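Local coordinates for protein lipase (PDB 4OPM) that probably hydrolyses ester bonds of lipids, as a putative lipase of the alpha/beta hydrolase fold, at residues 57-62 with 273-278; 142-147 with 243-248. All blocks are in the same frame, centred on the assembly; numbering follows the deposited sequence.

Contact 1 of 2, residues 57-62 with 273-278; sequences RDNWNR and GHMPIL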
loop_
_atom_site.group_PDB
_atom_site.type_symbol
_atom_site.label_atom_id
_atom_site.label_comp_id
_atom_site.label_asym_id
_atom_site.label_seq_id
_atom_site.Cartn_x
_atom_site.Cartn_y
_atom_site.Cartn_z
ATOM N N ARG A 57 4.233 -6.861 -0.407
ATOM C CA ARG A 57 3.018 -7.521 0.062
ATOM C C ARG A 57 3.054 -7.809 1.573
ATOM O O ARG A 57 2.007 -7.752 2.225
ATOM C CB ARG A 57 2.767 -8.825 -0.707
ATOM C CG ARG A 57 3.846 -9.905 -0.581
ATOM C CD ARG A 57 3.708 -10.927 -1.679
ATOM N NE ARG A 57 4.888 -11.784 -1.789
ATOM C CZ ARG A 57 4.935 -13.055 -1.395
ATOM N NH1 ARG A 57 3.869 -13.632 -0.856
ATOM N NH2 ARG A 57 6.043 -13.764 -1.558
ATOM N N ASP A 58 4.253 -8.082 2.141
ATOM C CA ASP A 58 4.380 -8.406 3.572
ATOM C C ASP A 58 4.038 -7.225 4.495
ATOM O O ASP A 58 3.715 -7.456 5.667
ATOM C CB ASP A 58 5.779 -8.947 3.876
ATOM C CG ASP A 58 6.019 -10.284 3.194
ATOM O OD1 ASP A 58 5.127 -11.172 3.280
ATOM O OD2 ASP A 58 7.050 -10.420 2.517
ATOM N N ASN A 59 3.986 -5.981 3.954
ATOM C CA ASN A 59 3.573 -4.820 4.759
ATOM C C ASN A 59 2.135 -4.988 5.299
ATOM O O ASN A 59 1.790 -4.377 6.301
ATOM C CB ASN A 59 3.613 -3.542 3.916
ATOM C CG ASN A 59 4.979 -3.057 3.482
ATOM O OD1 ASN A 59 5.074 -2.167 2.638
ATOM N ND2 ASN A 59 6.051 -3.568 4.080
ATOM N N TRP A 60 1.299 -5.780 4.588
ATOM C CA TRP A 60 -0.097 -5.997 4.926
ATOM C C TRP A 60 -0.335 -7.235 5.817
ATOM O O TRP A 60 -1.489 -7.492 6.149
ATOM C CB TRP A 60 -0.913 -6.154 3.637
ATOM C CG TRP A 60 -1.166 -4.861 2.931
ATOM C CD1 TRP A 60 -0.531 -4.395 1.812
ATOM C CD2 TRP A 60 -2.120 -3.859 3.301
ATOM N NE1 TRP A 60 -1.035 -3.162 1.465
ATOM C CE2 TRP A 60 -2.028 -2.819 2.347
ATOM C CE3 TRP A 60 -3.074 -3.753 4.330
ATOM C CZ2 TRP A 60 -2.840 -1.678 2.406
ATOM C CZ3 TRP A 60 -3.889 -2.631 4.378
ATOM C CH2 TRP A 60 -3.783 -1.618 3.407
ATOM N N ASN A 61 0.709 -7.995 6.182
ATOM C CA ASN A 61 0.542 -9.257 6.923
ATOM C C ASN A 61 -0.217 -9.108 8.231
ATOM O O ASN A 61 -1.127 -9.905 8.477
ATOM C CB ASN A 61 1.873 -9.960 7.181
ATOM C CG ASN A 61 2.451 -10.575 5.915
ATOM O OD1 ASN A 61 1.770 -10.678 4.881
ATOM N ND2 ASN A 61 3.719 -10.965 5.956
ATOM N N ARG A 62 0.122 -8.091 9.040
ATOM C CA ARG A 62 -0.503 -7.854 10.364
ATOM C C ARG A 62 -1.995 -7.540 10.238
ATOM O O ARG A 62 -2.788 -7.997 11.059
ATOM C CB ARG A 62 0.219 -6.719 11.110
ATOM C CG ARG A 62 1.654 -7.054 11.412
ATOM C CD ARG A 62 2.340 -5.980 12.213
ATOM N NE ARG A 62 3.757 -6.302 12.265
ATOM C CZ ARG A 62 4.488 -6.391 13.367
ATOM N NH1 ARG A 62 3.959 -6.100 14.549
ATOM N NH2 ARG A 62 5.762 -6.747 13.293
ATOM N N GLY A 273 2.242 7.261 12.935
ATOM C CA GLY A 273 2.828 7.975 11.808
ATOM C C GLY A 273 2.220 7.577 10.477
ATOM O O GLY A 273 1.023 7.279 10.380
ATOM N N HIS A 274 3.059 7.536 9.451
ATOM C CA HIS A 274 2.636 7.253 8.070
ATOM C C HIS A 274 2.248 5.787 7.805
ATOM O O HIS A 274 1.644 5.525 6.756
ATOM C CB HIS A 274 3.793 7.653 7.121
ATOM C CG HIS A 274 3.486 7.543 5.667
ATOM N ND1 HIS A 274 2.473 8.292 5.076
ATOM C CD2 HIS A 274 4.084 6.790 4.718
ATOM C CE1 HIS A 274 2.485 7.957 3.798
ATOM N NE2 HIS A 274 3.440 7.065 3.535
HETATM N N MSE A 275 2.552 4.835 8.732
HETATM C CA MSE A 275 2.276 3.416 8.471
HETATM C C MSE A 275 1.370 2.758 9.549
HETATM O O MSE A 275 1.783 1.798 10.223
HETATM C CB MSE A 275 3.618 2.663 8.332
HETATM C CG MSE A 275 3.508 1.391 7.563
HETATM SE SE MSE A 275 5.161 1.130 6.585
HETATM C CE MSE A 275 4.494 -0.244 5.433
ATOM N N PRO A 276 0.071 3.167 9.657
ATOM C CA PRO A 276 -0.824 2.512 10.641
ATOM C C PRO A 276 -0.959 0.992 10.478
ATOM O O PRO A 276 -1.195 0.304 11.467
ATOM C CB PRO A 276 -2.178 3.170 10.365
ATOM C CG PRO A 276 -1.842 4.519 9.824
ATOM C CD PRO A 276 -0.639 4.260 8.952
ATOM N N ILE A 277 -0.814 0.464 9.240
ATOM C CA ILE A 277 -0.942 -0.977 8.975
ATOM C C ILE A 277 0.139 -1.799 9.723
ATOM O O ILE A 277 -0.083 -2.988 9.991
ATOM C CB ILE A 277 -0.993 -1.302 7.476
ATOM C CG1 ILE A 277 0.326 -0.922 6.748
ATOM C CG2 ILE A 277 -2.233 -0.615 6.842
ATOM C CD1 ILE A 277 0.437 -1.437 5.279
ATOM N N LEU A 278 1.276 -1.171 10.078
ATOM C CA LEU A 278 2.331 -1.835 10.871
ATOM C C LEU A 278 2.436 -1.244 12.281
ATOM O O LEU A 278 2.896 -1.936 13.189
ATOM C CB LEU A 278 3.702 -1.745 10.174
ATOM C CG LEU A 278 3.900 -2.589 8.889
ATOM C CD1 LEU A 278 5.323 -2.432 8.376
ATOM C CD2 LEU A 278 3.649 -4.061 9.136
HETATM O O HOH W 1 -0.128 -5.030 8.114
HETATM O O HOH W 2 2.271 -3.822 14.923
#
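The 3-10 turn of 57-60, running into helix 61-64, lies against the start of helix 276-279, with W60 and I277 6.5 Å apart at their CA atoms and no direct hydrogen bond between the two backbones. I277 is the central side chain. Its CD1 sits over one face of the W60 indole, 4.1 Å from the centroid of the six-membered ring and 14° off the normal, a CH-pi contact, while CG2 lies over the same face, above CZ3 (3.6 Å). A chi1 of 64° directs CG1 and CD1 to N59 O and the indole, leaving CG2 towards CZ3. In one of its two conformers, selenomethionine M275 tentatively brings CE 3.4 Å from N59 OD1. L278 CD2 comes obliquely to the R62 guanidinium, 3.9 Å from NE. Water bridges replace direct polar bonds: one water donates to both N59 O (2.7 Å) and I277 O (2.8 Å), and a second donates to L278 O and is weakly bonded to R62 NH1. Segment 273-278 carries H274, probably the triad histidine, and W60 touches the probable nucleophile elbow ending strand 114-119. W60 also touches strand 72-76, I277 rests on H119, and R62 reaches E281 of helix 281-298.

Contact 2 of 2, residues 142-147 with 243-248; sequences LVDSGG and KQDKII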
loop_
_atom_site.group_PDB
_atom_site.type_symbol
_atom_site.label_atom_id
_atom_site.label_comp_id
_atom_site.label_asym_id
_atom_site.label_seq_id
_atom_site.Cartn_x
_atom_site.Cartn_y
_atom_site.Cartn_z
ATOM N N LEU A 142 -8.400 4.076 2.159
ATOM C CA LEU A 142 -7.195 4.864 1.968
ATOM C C LEU A 142 -6.472 5.051 3.285
ATOM O O LEU A 142 -6.990 5.692 4.194
ATOM C CB LEU A 142 -7.535 6.222 1.337
ATOM C CG LEU A 142 -8.260 6.180 -0.032
ATOM C CD1 LEU A 142 -8.702 7.581 -0.476
ATOM C CD2 LEU A 142 -7.382 5.522 -1.113
ATOM N N VAL A 143 -5.263 4.506 3.370
ATOM C CA VAL A 143 -4.444 4.605 4.575
ATOM C C VAL A 143 -3.262 5.528 4.272
ATOM O O VAL A 143 -2.342 5.112 3.568
ATOM C CB VAL A 143 -3.972 3.211 5.092
ATOM C CG1 VAL A 143 -3.231 3.356 6.428
ATOM C CG2 VAL A 143 -5.142 2.221 5.217
ATOM N N ASP A 144 -3.282 6.770 4.799
ATOM C CA ASP A 144 -2.221 7.782 4.573
ATOM C C ASP A 144 -1.857 7.824 3.071
ATOM O O ASP A 144 -0.689 7.686 2.691
ATOM C CB ASP A 144 -0.993 7.480 5.448
ATOM C CG ASP A 144 -1.339 7.483 6.931
ATOM O OD1 ASP A 144 -2.042 6.553 7.376
ATOM O OD2 ASP A 144 -0.975 8.464 7.628
ATOM N N SER A 145 -2.892 7.905 2.229
ATOM C CA SER A 145 -2.779 7.836 0.783
ATOM C C SER A 145 -2.077 9.037 0.172
ATOM O O SER A 145 -2.260 10.175 0.618
ATOM C CB SER A 145 -4.174 7.739 0.164
ATOM O OG SER A 145 -4.113 7.663 -1.252
ATOM N N GLY A 146 -1.385 8.777 -0.927
ATOM C CA GLY A 146 -0.800 9.838 -1.734
ATOM C C GLY A 146 -1.888 10.489 -2.572
ATOM O O GLY A 146 -3.053 10.059 -2.572
ATOM N N GLY A 147 -1.492 11.512 -3.306
ATOM C CA GLY A 147 -2.362 12.287 -4.170
ATOM C C GLY A 147 -1.747 13.652 -4.373
ATOM O O GLY A 147 -0.597 13.874 -3.989
ATOM N N LYS A 243 -1.966 10.562 12.995
ATOM C CA LYS A 243 -1.923 11.991 13.332
ATOM C C LYS A 243 -0.505 12.570 13.155
ATOM O O LYS A 243 -0.361 13.705 12.713
ATOM C CB LYS A 243 -2.405 12.186 14.781
ATOM C CG LYS A 243 -2.355 13.638 15.274
ATOM C CD LYS A 243 -3.727 14.242 15.435
ATOM C CE LYS A 243 -3.672 15.562 16.162
ATOM N NZ LYS A 243 -4.882 15.775 16.997
ATOM N N GLN A 244 0.535 11.758 13.469
ATOM C CA GLN A 244 1.938 12.181 13.435
ATOM C C GLN A 244 2.624 11.956 12.080
ATOM O O GLN A 244 3.844 12.126 11.993
ATOM C CB GLN A 244 2.737 11.464 14.546
ATOM C CG GLN A 244 2.190 11.725 15.953
ATOM C CD GLN A 244 2.187 13.191 16.319
ATOM O OE1 GLN A 244 3.167 13.924 16.107
ATOM N NE2 GLN A 244 1.064 13.658 16.854
ATOM N N ASP A 245 1.855 11.598 11.026
ATOM C CA ASP A 245 2.404 11.355 9.682
ATOM C C ASP A 245 3.295 12.528 9.218
ATOM O O ASP A 245 2.812 13.649 9.062
ATOM C CB ASP A 245 1.271 11.123 8.670
ATOM C CG ASP A 245 1.717 10.547 7.333
ATOM O OD1 ASP A 245 2.880 10.799 6.923
ATOM O OD2 ASP A 245 0.892 9.895 6.666
ATOM N N LYS A 246 4.595 12.249 9.004
ATOM C CA LYS A 246 5.600 13.237 8.557
ATOM C C LYS A 246 5.715 13.319 7.040
ATOM O O LYS A 246 6.304 14.271 6.515
ATOM C CB LYS A 246 6.987 12.839 9.106
ATOM C CG LYS A 246 7.148 13.049 10.609
ATOM C CD LYS A 246 8.482 12.477 11.060
ATOM C CE LYS A 246 8.715 12.728 12.524
ATOM N NZ LYS A 246 9.909 11.985 13.014
ATOM N N ILE A 247 5.224 12.289 6.339
ATOM C CA ILE A 247 5.344 12.170 4.886
ATOM C C ILE A 247 4.199 12.913 4.204
ATOM O O ILE A 247 4.440 13.702 3.293
ATOM C CB ILE A 247 5.423 10.668 4.450
ATOM C CG1 ILE A 247 6.486 9.868 5.277
ATOM C CG2 ILE A 247 5.660 10.528 2.934
ATOM C CD1 ILE A 247 7.921 10.445 5.293
ATOM N N ILE A 248 2.958 12.608 4.608
ATOM C CA ILE A 248 1.726 13.210 4.092
ATOM C C ILE A 248 0.973 13.714 5.317
ATOM O O ILE A 248 0.464 12.902 6.100
ATOM C CB ILE A 248 0.908 12.221 3.209
ATOM C CG1 ILE A 248 1.818 11.498 2.157
ATOM C CG2 ILE A 248 -0.250 12.957 2.522
ATOM C CD1 ILE A 248 1.166 10.371 1.378
#
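D144 and D245 bring their carboxylates together at one oxygen each, D144 OD2 lying 2.5 Å from D245 OD2. The two side chains slide past each other in opposite directions, and their carboxylate planes are turned 39° apart, so the groups neither stack nor share a plane. D144 OD2 accepts the backbone N-H of G242, which ties this acid to the end of strand 237-242. D245 OD2 in turn faces H274. D245, on the loop after strand 237-242, is probably the acid of a Ser-His-Asp triad.

The remaining oxygen of D245 is held by its own loop. OD1 turns back to the following residues, as an Asx turn and Asx motif, because chi1 (-166°) sets CG opposite the backbone N. It takes I247 N at 2.8 Å, nearly along the C-O axis but with a bent N-H angle of 137°, and I248 N at 2.9 Å, from above the carboxylate plane with a nearly straight bond. Two backbone donors on OD1 and the histidine beside OD2 should together limit rotation of the group.

I248 supplies the apolar half of the contact. Its CD1 methyl approaches the 144-146 backbone, meeting D144 O and S145 O and lying 3.7 Å from G146 CA. S145 O is buried here without a polar partner. The S145 side chain points away, where OG donates to G146 O.

The contact thus joins two loops leaving adjacent parallel strands, 137-143 and 237-242, at their C-terminal ends in the central sheet. L142 pairs with the second of these strands and packs on helix 121-132, while V143 and D144 touch P276 of helix 276-279.

Overall arrangement
Contacts 1 and 2 have centres 13 Å apart, and contact 2 is nested along the chain within the loop closed by contact 1. They meet at H274, whose ND1 lies 2.8 Å from D245 OD2 in a probable hydrogen bond, while its NE2 is hydrogen-bonded to S120 OG. This geometry is consistent with a catalytic triad of S120, H274 and D245, S120 standing on a nucleophile elbow. P276 CD, 3.1 Å from D144 OD1, packs the two contacts together beside it. N59 of contact 1 and I248 of contact 2 each lie about 4 Å by their side chains from a bound polyethylene glycol, probably from crystallisation, which may mark the substrate pocket.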